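Local atomic coordinates of uncharacterized protein lp_2219 (Lactobacillus plantarum, PDB entry 3HFQ), a protein that is of unknown function but belongs to the lactonase family of seven-bladed beta-propellers, so a role in hydrolysing a lactone is possible but unproven. Residues 185-190 / 206-211; 240-245 / 256-261; 260-265 / 286-291. The protein carries 1 engineered substitution. All coordinates share one frame; numbering follows the deposited sequence.

Contact 1 (185-190 / 206-211). With PO4 (phosphate ion), chain C.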
ATOM      1  N   ALA A 185      -4.352   8.350  20.693  1.00 16.79           N
ATOM      2  CA  ALA A 185      -5.464   7.408  20.617  1.00 20.49           C
ATOM      3  C   ALA A 185      -6.477   7.757  19.526  1.00 18.43           C
ATOM      4  O   ALA A 185      -6.977   8.880  19.464  1.00 16.24           O
ATOM      5  CB  ALA A 185      -6.164   7.324  21.971  1.00 19.44           C
ATOM      6  N   GLY A 186      -6.772   6.783  18.667  1.00 14.33           N
ATOM      7  CA  GLY A 186      -7.733   7.001  17.597  1.00 15.37           C
ATOM      8  C   GLY A 186      -7.140   7.456  16.273  1.00 14.58           C
ATOM      9  O   GLY A 186      -7.868   7.677  15.302  1.00 13.14           O
ATOM     10  N   PHE A 187      -5.822   7.604  16.228  1.00 14.75           N
ATOM     11  CA  PHE A 187      -5.148   8.032  15.006  1.00 17.53           C
ATOM     12  C   PHE A 187      -5.394   7.011  13.899  1.00 15.08           C
ATOM     13  O   PHE A 187      -5.659   7.380  12.754  1.00 14.50           O
ATOM     14  CB  PHE A 187      -3.643   8.193  15.260  1.00 13.53           C
ATOM     15  CG  PHE A 187      -2.872   8.706  14.069  1.00 15.45           C
ATOM     16  CD1 PHE A 187      -2.225   7.827  13.207  1.00 13.75           C
ATOM     17  CD2 PHE A 187      -2.797  10.074  13.809  1.00 17.46           C
ATOM     18  CE1 PHE A 187      -1.511   8.300  12.101  1.00 10.99           C
ATOM     19  CE2 PHE A 187      -2.092  10.559  12.709  1.00 14.40           C
ATOM     20  CZ  PHE A 187      -1.444   9.670  11.851  1.00 13.37           C
ATOM     21  N   GLY A 188      -5.316   5.731  14.254  1.00 11.77           N
ATOM     22  CA  GLY A 188      -5.536   4.661  13.293  1.00  9.64           C
ATOM     23  C   GLY A 188      -4.525   4.636  12.160  1.00 12.72           C
ATOM     24  O   GLY A 188      -4.911   4.729  10.992  1.00 14.07           O
ATOM     25  N   PRO A 189      -3.223   4.493  12.467  1.00 11.93           N
ATOM     26  CA  PRO A 189      -2.163   4.460  11.451  1.00 10.35           C
ATOM     27  C   PRO A 189      -2.352   3.290  10.488  1.00 11.87           C
ATOM     28  O   PRO A 189      -2.706   2.192  10.906  1.00  9.67           O
ATOM     29  CB  PRO A 189      -0.895   4.336  12.288  1.00  7.00           C
ATOM     30  CG  PRO A 189      -1.362   3.491  13.450  1.00 10.64           C
ATOM     31  CD  PRO A 189      -2.689   4.135  13.796  1.00  8.02           C
ATOM     32  N   ARG A 190      -2.094   3.522   9.205  1.00 10.48           N
ATOM     33  CA  ARG A 190      -2.306   2.481   8.201  1.00 10.42           C
ATOM     34  C   ARG A 190      -1.075   2.162   7.361  1.00 11.47           C
ATOM     35  O   ARG A 190      -0.548   1.047   7.419  1.00  8.50           O
ATOM     36  CB  ARG A 190      -3.467   2.898   7.293  1.00  8.30           C
ATOM     37  CG  ARG A 190      -4.001   1.805   6.362  1.00 10.33           C
ATOM     38  CD  ARG A 190      -5.143   2.369   5.517  1.00  8.93           C
ATOM     39  NE  ARG A 190      -5.797   1.360   4.688  1.00 12.83           N
ATOM     40  CZ  ARG A 190      -5.359   0.954   3.499  1.00 13.39           C
ATOM     41  NH1 ARG A 190      -4.250   1.467   2.975  1.00 11.79           N
ATOM     42  NH2 ARG A 190      -6.041   0.034   2.827  1.00 12.75           N
ATOM     43  N   GLU A 206      -5.609   6.437   8.887  1.00 12.58           N
ATOM     44  CA  GLU A 206      -6.884   6.106   8.270  1.00 14.31           C
ATOM     45  C   GLU A 206      -8.106   6.642   9.001  1.00 13.23           C
ATOM     46  O   GLU A 206      -8.907   7.380   8.428  1.00 15.02           O
ATOM     47  CB  GLU A 206      -7.039   4.586   8.140  1.00 17.42           C
ATOM     48  CG  GLU A 206      -8.395   4.176   7.572  1.00 19.70           C
ATOM     49  CD  GLU A 206      -8.620   2.677   7.576  1.00 18.08           C
ATOM     50  OE1 GLU A 206      -7.753   1.943   7.061  1.00 14.98           O
ATOM     51  OE2 GLU A 206      -9.672   2.234   8.088  1.00 20.87           O
ATOM     52  N   LEU A 207      -8.237   6.269  10.269  1.00 13.26           N
ATOM     53  CA  LEU A 207      -9.391   6.644  11.078  1.00 12.94           C
ATOM     54  C   LEU A 207      -9.565   8.124  11.408  1.00 16.93           C
ATOM     55  O   LEU A 207     -10.691   8.589  11.599  1.00 16.83           O
ATOM     56  CB  LEU A 207      -9.382   5.819  12.370  1.00 12.91           C
ATOM     57  CG  LEU A 207      -9.205   4.308  12.166  1.00 12.38           C
ATOM     58  CD1 LEU A 207      -9.127   3.611  13.518  1.00 13.40           C
ATOM     59  CD2 LEU A 207     -10.361   3.745  11.338  1.00 14.28           C
ATOM     60  N   SER A 208      -8.466   8.867  11.466  1.00 12.46           N
ATOM     61  CA  SER A 208      -8.532  10.288  11.792  1.00 16.96           C
ATOM     62  C   SER A 208      -8.355  11.192  10.575  1.00 13.65           C
ATOM     63  O   SER A 208      -8.402  12.418  10.696  1.00 12.96           O
ATOM     64  CB  SER A 208      -7.461  10.625  12.828  1.00 16.34           C
ATOM     65  OG  SER A 208      -6.172  10.304  12.327  1.00 15.33           O
ATOM     66  N   SER A 209      -8.159  10.592   9.405  1.00 10.95           N
ATOM     67  CA  SER A 209      -7.957  11.360   8.178  1.00 10.11           C
ATOM     68  C   SER A 209      -6.857  12.398   8.383  1.00 10.78           C
ATOM     69  O   SER A 209      -7.062  13.592   8.162  1.00 11.36           O
ATOM     70  CB  SER A 209      -9.254  12.058   7.759  1.00 13.32           C
ATOM     71  OG  SER A 209     -10.227  11.105   7.361  1.00 14.64           O
ATOM     72  N   GLN A 210      -5.687  11.926   8.802  1.00 12.93           N
ATOM     73  CA  GLN A 210      -4.542  12.794   9.055  1.00 15.61           C
ATOM     74  C   GLN A 210      -3.250  12.170   8.550  1.00 11.96           C
ATOM     75  O   GLN A 210      -3.193  10.978   8.249  1.00 12.07           O
ATOM     76  CB  GLN A 210      -4.377  13.032  10.559  1.00 14.74           C
ATOM     77  CG  GLN A 210      -5.519  13.745  11.242  1.00 15.56           C
ATOM     78  CD  GLN A 210      -5.302  13.860  12.740  1.00 20.18           C
ATOM     79  OE1 GLN A 210      -5.142  12.857  13.434  1.00 19.47           O
ATOM     80  NE2 GLN A 210      -5.298  15.086  13.245  1.00 15.89           N
ATOM     81  N   ILE A 211      -2.210  12.989   8.453  1.00  8.11           N
ATOM     82  CA  ILE A 211      -0.897  12.499   8.065  1.00  8.71           C
ATOM     83  C   ILE A 211       0.072  13.021   9.112  1.00 10.83           C
ATOM     84  O   ILE A 211       0.051  14.202   9.455  1.00 10.41           O
ATOM     85  CB  ILE A 211      -0.427  13.009   6.683  1.00 10.85           C
ATOM     86  CG1 ILE A 211      -1.284  12.399   5.571  1.00 15.00           C
ATOM     87  CG2 ILE A 211       1.044  12.609   6.465  1.00  9.69           C
ATOM     88  CD1 ILE A 211      -0.887  12.854   4.170  1.00 17.57           C
TER
HETATM   89  P   PO4 C 402      -8.875  -0.958   5.803  1.00 18.55           P
HETATM   90  O1  PO4 C 402     -10.446  -0.894   5.712  1.00 21.26           O
HETATM   91  O2  PO4 C 402      -8.244   0.049   4.771  1.00 16.27           O
HETATM   92  O3  PO4 C 402      -8.413  -0.581   7.264  1.00 26.00           O
HETATM   93  O4  PO4 C 402      -8.386  -2.419   5.462  1.00 24.62           O
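Glu206 OE1 is gripped by two arginines. Arg190 NE makes a salt bridge to Glu206 OE1 at 3.1 Å, and Arg259 makes a second to the same oxygen. Glu206 OE1 also lies 2.6 Å from phosphate O3, so one of these acids probably holds a proton. OE1 sits at the edge of the Arg190 guanidinium, with the carboxylate turned 46° against it. Arg190 is extended from CG to NE, with CG anti to the backbone N (chi1 -168°), which carries its head past Glu206 to the phosphate. There Arg190 NE and NH2 both donate to phosphate O2, at 2.8 and 2.9 Å. The ion probably comes from the crystallisation liquor, and His144 and Arg259 also bind it. The two segments belong to one propeller blade. Residues 185-190 lead into its first strand, and 206-211 turn from the second strand into the third through a G1 beta bulge at Ser209 and Gln210. The turn meets the entry loop through a weak bond from Glu206 N to Gly188 O (2.8 Å). Leu207 CD1 lies against Gly188 CA at 3.7 Å, and a CB on Gly188 would clash with Leu207 CG. Ser208 OG lies 3.0 Å from Phe187 O.

Contact 2 (240-245 / 256-261). With PO4 (phosphate ion), chain C.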
ATOM      1  N   ASN A 240     -14.852   9.116   6.436  1.00 15.27           N
ATOM      2  CA  ASN A 240     -13.676   9.212   5.595  1.00 14.77           C
ATOM      3  C   ASN A 240     -12.566   8.390   6.201  1.00 15.26           C
ATOM      4  O   ASN A 240     -12.302   8.465   7.405  1.00 15.40           O
ATOM      5  CB  ASN A 240     -13.173  10.646   5.429  1.00 14.11           C
ATOM      6  CG  ASN A 240     -12.100  10.750   4.352  1.00 13.25           C
ATOM      7  OD1 ASN A 240     -12.403  10.731   3.160  1.00 11.92           O
ATOM      8  ND2 ASN A 240     -10.840  10.823   4.766  1.00 11.26           N
ATOM      9  N   GLY A 241     -11.926   7.594   5.357  1.00 12.50           N
ATOM     10  CA  GLY A 241     -10.821   6.774   5.804  1.00 11.17           C
ATOM     11  C   GLY A 241      -9.676   6.959   4.829  1.00 11.57           C
ATOM     12  O   GLY A 241      -9.791   6.584   3.666  1.00 12.35           O
ATOM     13  N   ALA A 242      -8.580   7.559   5.280  1.00 12.70           N
ATOM     14  CA  ALA A 242      -7.430   7.746   4.400  1.00 11.28           C
ATOM     15  C   ALA A 242      -6.918   6.339   4.090  1.00 12.78           C
ATOM     16  O   ALA A 242      -7.108   5.424   4.890  1.00 12.48           O
ATOM     17  CB  ALA A 242      -6.361   8.577   5.097  1.00  8.95           C
ATOM     18  N   ALA A 243      -6.277   6.154   2.940  1.00 10.07           N
ATOM     19  CA  ALA A 243      -5.803   4.821   2.575  1.00  8.88           C
ATOM     20  C   ALA A 243      -4.343   4.728   2.146  1.00 12.44           C
ATOM     21  O   ALA A 243      -3.463   4.449   2.963  1.00 12.03           O
ATOM     22  CB  ALA A 243      -6.705   4.237   1.480  1.00  8.19           C
ATOM     23  N   ALA A 244      -4.093   4.943   0.858  1.00 10.41           N
ATOM     24  CA  ALA A 244      -2.743   4.859   0.314  1.00 11.14           C
ATOM     25  C   ALA A 244      -1.994   6.176   0.417  1.00 12.83           C
ATOM     26  O   ALA A 244      -2.601   7.245   0.431  1.00 10.49           O
ATOM     27  CB  ALA A 244      -2.798   4.409  -1.139  1.00 11.16           C
ATOM     28  N   ILE A 245      -0.671   6.091   0.487  1.00  9.82           N
ATOM     29  CA  ILE A 245       0.164   7.283   0.577  1.00 12.10           C
ATOM     30  C   ILE A 245       1.414   7.068  -0.279  1.00 14.94           C
ATOM     31  O   ILE A 245       2.070   6.030  -0.189  1.00  9.41           O
ATOM     32  CB  ILE A 245       0.528   7.590   2.059  1.00 10.37           C
ATOM     33  CG1 ILE A 245       1.308   8.903   2.152  1.00 11.36           C
ATOM     34  CG2 ILE A 245       1.308   6.438   2.666  1.00  8.28           C
ATOM     35  CD1 ILE A 245       1.384   9.456   3.573  1.00  8.21           C
ATOM     36  N   VAL A 256      -2.095  11.309  -0.943  1.00  7.67           N
ATOM     37  CA  VAL A 256      -2.856  10.386  -0.105  1.00  7.43           C
ATOM     38  C   VAL A 256      -4.277  10.263  -0.653  1.00 12.33           C
ATOM     39  O   VAL A 256      -4.832  11.234  -1.169  1.00 12.84           O
ATOM     40  CB  VAL A 256      -2.897  10.859   1.377  1.00 11.83           C
ATOM     41  CG1 VAL A 256      -3.653  12.170   1.502  1.00 11.44           C
ATOM     42  CG2 VAL A 256      -3.537   9.788   2.249  1.00 13.21           C
ATOM     43  N   SER A 257      -4.857   9.066  -0.575  1.00  9.12           N
ATOM     44  CA  SER A 257      -6.216   8.872  -1.064  1.00  7.65           C
ATOM     45  C   SER A 257      -7.212   8.870   0.092  1.00 15.75           C
ATOM     46  O   SER A 257      -6.913   8.397   1.192  1.00 11.25           O
ATOM     47  CB  SER A 257      -6.323   7.566  -1.866  1.00  8.40           C
ATOM     48  OG  SER A 257      -6.021   6.434  -1.069  1.00 12.66           O
ATOM     49  N   ASN A 258      -8.398   9.413  -0.170  1.00 12.92           N
ATOM     50  CA  ASN A 258      -9.456   9.507   0.827  1.00 11.60           C
ATOM     51  C   ASN A 258     -10.692   8.714   0.410  1.00 13.17           C
ATOM     52  O   ASN A 258     -11.269   8.972  -0.646  1.00 10.53           O
ATOM     53  CB  ASN A 258      -9.857  10.975   1.029  1.00 10.39           C
ATOM     54  CG  ASN A 258      -8.754  11.806   1.662  1.00  9.58           C
ATOM     55  OD1 ASN A 258      -8.215  12.728   1.044  1.00 19.45           O
ATOM     56  ND2 ASN A 258      -8.413  11.485   2.898  1.00  7.95           N
ATOM     57  N   ARG A 259     -11.090   7.752   1.238  1.00  9.90           N
ATOM     58  CA  ARG A 259     -12.279   6.947   0.966  1.00 11.26           C
ATOM     59  C   ARG A 259     -13.458   7.576   1.697  1.00 12.48           C
ATOM     60  O   ARG A 259     -13.538   7.535   2.926  1.00 13.82           O
ATOM     61  CB  ARG A 259     -12.080   5.518   1.454  1.00 11.15           C
ATOM     62  CG  ARG A 259     -11.064   4.729   0.659  1.00 11.16           C
ATOM     63  CD  ARG A 259     -10.767   3.415   1.354  1.00 13.50           C
ATOM     64  NE  ARG A 259     -10.039   3.630   2.604  1.00 14.74           N
ATOM     65  CZ  ARG A 259      -9.590   2.653   3.386  1.00 17.14           C
ATOM     66  NH1 ARG A 259      -9.801   1.388   3.047  1.00 12.38           N
ATOM     67  NH2 ARG A 259      -8.912   2.941   4.493  1.00 15.76           N
ATOM     68  N   GLY A 260     -14.374   8.150   0.929  1.00  8.78           N
ATOM     69  CA  GLY A 260     -15.527   8.823   1.502  1.00 13.94           C
ATOM     70  C   GLY A 260     -15.590  10.176   0.819  1.00 15.82           C
ATOM     71  O   GLY A 260     -16.530  10.466   0.083  1.00 15.07           O
ATOM     72  N   TYR A 261     -14.579  11.006   1.057  1.00 13.61           N
ATOM     73  CA  TYR A 261     -14.520  12.313   0.413  1.00 13.63           C
ATOM     74  C   TYR A 261     -14.113  12.031  -1.034  1.00 14.00           C
ATOM     75  O   TYR A 261     -14.274  12.867  -1.926  1.00 10.84           O
ATOM     76  CB  TYR A 261     -13.481  13.209   1.101  1.00 11.38           C
ATOM     77  CG  TYR A 261     -13.552  14.660   0.675  1.00 11.28           C
ATOM     78  CD1 TYR A 261     -14.730  15.391   0.824  1.00 13.42           C
ATOM     79  CD2 TYR A 261     -12.448  15.298   0.115  1.00 14.47           C
ATOM     80  CE1 TYR A 261     -14.807  16.721   0.418  1.00 17.99           C
ATOM     81  CE2 TYR A 261     -12.514  16.624  -0.294  1.00 18.97           C
ATOM     82  CZ  TYR A 261     -13.697  17.330  -0.137  1.00 18.97           C
ATOM     83  OH  TYR A 261     -13.765  18.642  -0.540  1.00 19.91           O
TER
HETATM   84  P   PO4 C 402      -8.875  -0.958   5.803  1.00 18.55           P
HETATM   85  O1  PO4 C 402     -10.446  -0.894   5.712  1.00 21.26           O
HETATM   86  O2  PO4 C 402      -8.244   0.049   4.771  1.00 16.27           O
HETATM   87  O3  PO4 C 402      -8.413  -0.581   7.264  1.00 26.00           O
HETATM   88  O4  PO4 C 402      -8.386  -2.419   5.462  1.00 24.62           O
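Arg259 bends about its CG-CD bond (chi3 -69°), and the bend turns its guanidinium back over the strand of Gly241 to Ala243. Ser257 sets OG between its backbone N and carbonyl carbon (chi1 62°), where Ser257 OG accepts from Ala244 N at 3.1 Å. This hydroxyl also bonds to Pro288 O. Gly241 O is gripped twice by Arg259. Arg259 N donates to Gly241 O at 3.0 Å, and Arg259 NE does so at 3.1 Å in a nearly straight bond (171°). The two donors come from opposite faces of the carbonyl plane. Arg259 NH2 reaches Ala242 O from above that carbonyl's plane. Ala243 CB packs over one face of the guanidinium. These segments form the inner antiparallel hairpin of a propeller blade. A beta bulge interrupts it: Ala243 N donates to Ser257 O at 2.9 Å, Ser257 N donates to Ala244 O at 3.1 Å, and the register shifts by one between Ala242 and Ile245. Beside the bulge, Ala242 CB touches Val256 CG2 at 4.2 Å, on the sheet face away from Arg259. The far edge of the guanidinium holds the phosphate. Arg259 NH1 donates to phosphate O2 at 2.7 Å, and Arg259 NH2 bonds to the same oxygen.

Contact 3 (260-265 / 286-291)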
ATOM      1  N   GLY A 260     -14.374   8.150   0.929  1.00  8.78           N
ATOM      2  CA  GLY A 260     -15.527   8.823   1.502  1.00 13.94           C
ATOM      3  C   GLY A 260     -15.590  10.176   0.819  1.00 15.82           C
ATOM      4  O   GLY A 260     -16.530  10.466   0.083  1.00 15.07           O
ATOM      5  N   TYR A 261     -14.579  11.006   1.057  1.00 13.61           N
ATOM      6  CA  TYR A 261     -14.520  12.313   0.413  1.00 13.63           C
ATOM      7  C   TYR A 261     -14.113  12.031  -1.034  1.00 14.00           C
ATOM      8  O   TYR A 261     -14.274  12.867  -1.926  1.00 10.84           O
ATOM      9  CB  TYR A 261     -13.481  13.209   1.101  1.00 11.38           C
ATOM     10  CG  TYR A 261     -13.552  14.660   0.675  1.00 11.28           C
ATOM     11  CD1 TYR A 261     -14.730  15.391   0.824  1.00 13.42           C
ATOM     12  CD2 TYR A 261     -12.448  15.298   0.115  1.00 14.47           C
ATOM     13  CE1 TYR A 261     -14.807  16.721   0.418  1.00 17.99           C
ATOM     14  CE2 TYR A 261     -12.514  16.624  -0.294  1.00 18.97           C
ATOM     15  CZ  TYR A 261     -13.697  17.330  -0.137  1.00 18.97           C
ATOM     16  OH  TYR A 261     -13.765  18.642  -0.540  1.00 19.91           O
ATOM     17  N   ASN A 262     -13.581  10.830  -1.240  1.00 12.20           N
ATOM     18  CA  ASN A 262     -13.157  10.340  -2.549  1.00 13.89           C
ATOM     19  C   ASN A 262     -12.273  11.267  -3.375  1.00 13.64           C
ATOM     20  O   ASN A 262     -12.642  11.690  -4.475  1.00 10.26           O
ATOM     21  CB  ASN A 262     -14.388   9.929  -3.371  1.00  8.65           C
ATOM     22  CG  ASN A 262     -15.198   8.838  -2.696  1.00 12.57           C
ATOM     23  OD1 ASN A 262     -14.650   7.990  -1.987  1.00 10.60           O
ATOM     24  ND2 ASN A 262     -16.508   8.842  -2.926  1.00 11.23           N
ATOM     25  N   THR A 263     -11.089  11.562  -2.852  1.00 11.86           N
ATOM     26  CA  THR A 263     -10.144  12.424  -3.550  1.00 10.95           C
ATOM     27  C   THR A 263      -8.724  11.963  -3.292  1.00 11.51           C
ATOM     28  O   THR A 263      -8.475  11.055  -2.501  1.00  9.00           O
ATOM     29  CB  THR A 263     -10.172  13.867  -3.020  1.00 10.96           C
ATOM     30  OG1 THR A 263      -9.729  13.859  -1.655  1.00 11.37           O
ATOM     31  CG2 THR A 263     -11.567  14.460  -3.094  1.00  8.33           C
ATOM     32  N   LEU A 264      -7.800  12.608  -3.990  1.00 11.48           N
ATOM     33  CA  LEU A 264      -6.385  12.392  -3.779  1.00  9.36           C
ATOM     34  C   LEU A 264      -6.011  13.778  -3.283  1.00  8.69           C
ATOM     35  O   LEU A 264      -6.367  14.777  -3.914  1.00 12.63           O
ATOM     36  CB  LEU A 264      -5.634  12.091  -5.079  1.00 11.63           C
ATOM     37  CG  LEU A 264      -5.845  10.742  -5.775  1.00 13.67           C
ATOM     38  CD1 LEU A 264      -4.741  10.552  -6.810  1.00 18.76           C
ATOM     39  CD2 LEU A 264      -5.807   9.607  -4.758  1.00 13.37           C
ATOM     40  N   ALA A 265      -5.348  13.852  -2.135  1.00 11.32           N
ATOM     41  CA  ALA A 265      -4.932  15.140  -1.598  1.00 13.60           C
ATOM     42  C   ALA A 265      -3.439  15.241  -1.867  1.00 13.56           C
ATOM     43  O   ALA A 265      -2.689  14.307  -1.596  1.00 12.43           O
ATOM     44  CB  ALA A 265      -5.211  15.210  -0.103  1.00 13.95           C
ATOM     45  N   ASP A 286     -16.002   5.828  -6.224  1.00 14.89           N
ATOM     46  CA  ASP A 286     -16.189   5.697  -4.786  1.00 14.49           C
ATOM     47  C   ASP A 286     -15.158   4.769  -4.145  1.00 15.99           C
ATOM     48  O   ASP A 286     -14.887   3.675  -4.643  1.00 14.50           O
ATOM     49  CB  ASP A 286     -17.614   5.198  -4.496  1.00 12.44           C
ATOM     50  CG  ASP A 286     -17.969   5.234  -3.013  1.00 21.81           C
ATOM     51  OD1 ASP A 286     -17.679   6.252  -2.343  1.00 18.34           O
ATOM     52  OD2 ASP A 286     -18.561   4.250  -2.516  1.00 21.10           O
ATOM     53  N   PHE A 287     -14.584   5.235  -3.039  1.00 15.96           N
ATOM     54  CA  PHE A 287     -13.594   4.494  -2.266  1.00 10.86           C
ATOM     55  C   PHE A 287     -12.261   4.157  -2.931  1.00 12.75           C
ATOM     56  O   PHE A 287     -11.984   2.998  -3.248  1.00 12.08           O
ATOM     57  CB  PHE A 287     -14.226   3.220  -1.691  1.00 13.03           C
ATOM     58  CG  PHE A 287     -14.794   3.402  -0.308  1.00 18.58           C
ATOM     59  CD1 PHE A 287     -15.662   4.456  -0.034  1.00 20.14           C
ATOM     60  CD2 PHE A 287     -14.447   2.534   0.722  1.00 17.08           C
ATOM     61  CE1 PHE A 287     -16.176   4.643   1.248  1.00 24.09           C
ATOM     62  CE2 PHE A 287     -14.957   2.713   2.009  1.00 19.31           C
ATOM     63  CZ  PHE A 287     -15.822   3.770   2.270  1.00 21.99           C
ATOM     64  N   PRO A 288     -11.415   5.177  -3.149  1.00 11.93           N
ATOM     65  CA  PRO A 288     -10.096   5.001  -3.766  1.00 11.83           C
ATOM     66  C   PRO A 288      -9.112   4.413  -2.744  1.00 11.62           C
ATOM     67  O   PRO A 288      -8.411   5.147  -2.042  1.00 14.32           O
ATOM     68  CB  PRO A 288      -9.720   6.420  -4.188  1.00  9.82           C
ATOM     69  CG  PRO A 288     -10.411   7.272  -3.141  1.00 10.83           C
ATOM     70  CD  PRO A 288     -11.761   6.608  -3.054  1.00 12.45           C
ATOM     71  N   ARG A 289      -9.060   3.085  -2.682  1.00  9.43           N
ATOM     72  CA  ARG A 289      -8.195   2.381  -1.738  1.00  9.32           C
ATOM     73  C   ARG A 289      -6.714   2.371  -2.111  1.00  9.35           C
ATOM     74  O   ARG A 289      -5.858   2.197  -1.244  1.00 11.63           O
ATOM     75  CB  ARG A 289      -8.707   0.949  -1.556  1.00 10.63           C
ATOM     76  CG  ARG A 289      -7.968   0.123  -0.508  1.00 11.89           C
ATOM     77  CD  ARG A 289      -8.837  -1.049  -0.062  1.00 11.09           C
ATOM     78  NE  ARG A 289      -8.073  -2.084   0.630  1.00 12.89           N
ATOM     79  CZ  ARG A 289      -8.541  -2.806   1.641  1.00 22.21           C
ATOM     80  NH1 ARG A 289      -9.772  -2.602   2.089  1.00 26.87           N
ATOM     81  NH2 ARG A 289      -7.782  -3.740   2.200  1.00 20.65           N
ATOM     82  N   ASP A 290      -6.400   2.552  -3.390  1.00  9.36           N
ATOM     83  CA  ASP A 290      -4.999   2.580  -3.798  1.00  9.11           C
ATOM     84  C   ASP A 290      -4.810   3.372  -5.083  1.00  8.00           C
ATOM     85  O   ASP A 290      -5.750   3.575  -5.851  1.00  7.94           O
ATOM     86  CB  ASP A 290      -4.453   1.156  -3.978  1.00  9.42           C
ATOM     87  CG  ASP A 290      -2.928   1.115  -4.026  1.00 14.33           C
ATOM     88  OD1 ASP A 290      -2.288   2.019  -3.448  1.00 12.08           O
ATOM     89  OD2 ASP A 290      -2.366   0.169  -4.622  1.00 16.68           O
ATOM     90  N   PHE A 291      -3.578   3.813  -5.298  1.00 10.14           N
ATOM     91  CA  PHE A 291      -3.198   4.582  -6.473  1.00  8.96           C
ATOM     92  C   PHE A 291      -1.679   4.640  -6.454  1.00  9.63           C
ATOM     93  O   PHE A 291      -1.059   4.260  -5.467  1.00  8.65           O
ATOM     94  CB  PHE A 291      -3.744   6.015  -6.384  1.00  9.53           C
ATOM     95  CG  PHE A 291      -3.047   6.873  -5.352  1.00 13.36           C
ATOM     96  CD1 PHE A 291      -3.411   6.810  -4.007  1.00  6.00           C
ATOM     97  CD2 PHE A 291      -1.990   7.706  -5.720  1.00 11.53           C
ATOM     98  CE1 PHE A 291      -2.734   7.556  -3.046  1.00  8.27           C
ATOM     99  CE2 PHE A 291      -1.303   8.459  -4.762  1.00  5.53           C
ATOM    100  CZ  PHE A 291      -1.678   8.382  -3.421  1.00  5.27           C
TER
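The polar part of this contact centres on the Asn262 side chain, which faces Asp286 and Phe287. Asn262 CG lies anti to the carbonyl carbon (chi1 -60°), which turns the amide toward both residues. Asn262 OD1 accepts from Phe287 N across the contact and from Gly260 N in its own turn, each at 2.9 Å. The two N-H groups approach OD1 from opposite faces of the amide. The other branch, Asn262 ND2, donates to Asp286 OD1 at 2.9 Å and uses the anti lone pair of that oxygen. Amide and carboxylate stand nearly upright to each other, their planes 80° apart. Three bonds on its two ends should fix the rotation of the amide. Asp286 OD2 is bonded in turn to Asn306. Replacing Asn262 by an alanine removes both amide ends, and Gly260 N, Phe287 N and Asp286 OD1 would probably each lose this partner, leaving turn and loop less firmly tied.

Pro288 CD makes a van der Waals contact with Asn262 OD1 at 3.4 Å, the two side chains crossing at about a right angle. Asn262 and Thr263 form a G1 beta bulge opposite Asn258, and Pro288 is the centre of an inverse gamma turn leading toward the first strand of the next blade.

The apolar part is Leu264 CD2 over one face of the Phe291 ring, a CH-pi contact 4.0 Å from the ring centroid. The blade-to-blade joint is therefore polar and directional at the turn, and apolar between Leu264 and Phe291.

Contacts 1 to 3 step round the propeller through three successive blades. Contact 1 stays within one blade and contact 2 within the next. Contact 3 joins the blade of contact 2 to the one that follows. Contact 2 is buried and is regular sheet pairing with a bulge, whereas contacts 1 and 3 are partly buried and lie mostly in loops. Contacts 2 and 3 share Gly260 and Tyr261, and their strands 253-259 and 263-269 are neighbours in one sheet. Contacts 1 and 2 meet at the phosphate, where charged groups dominate. Contact 3 relies on a neutral amide, one carboxylate and apolar packing.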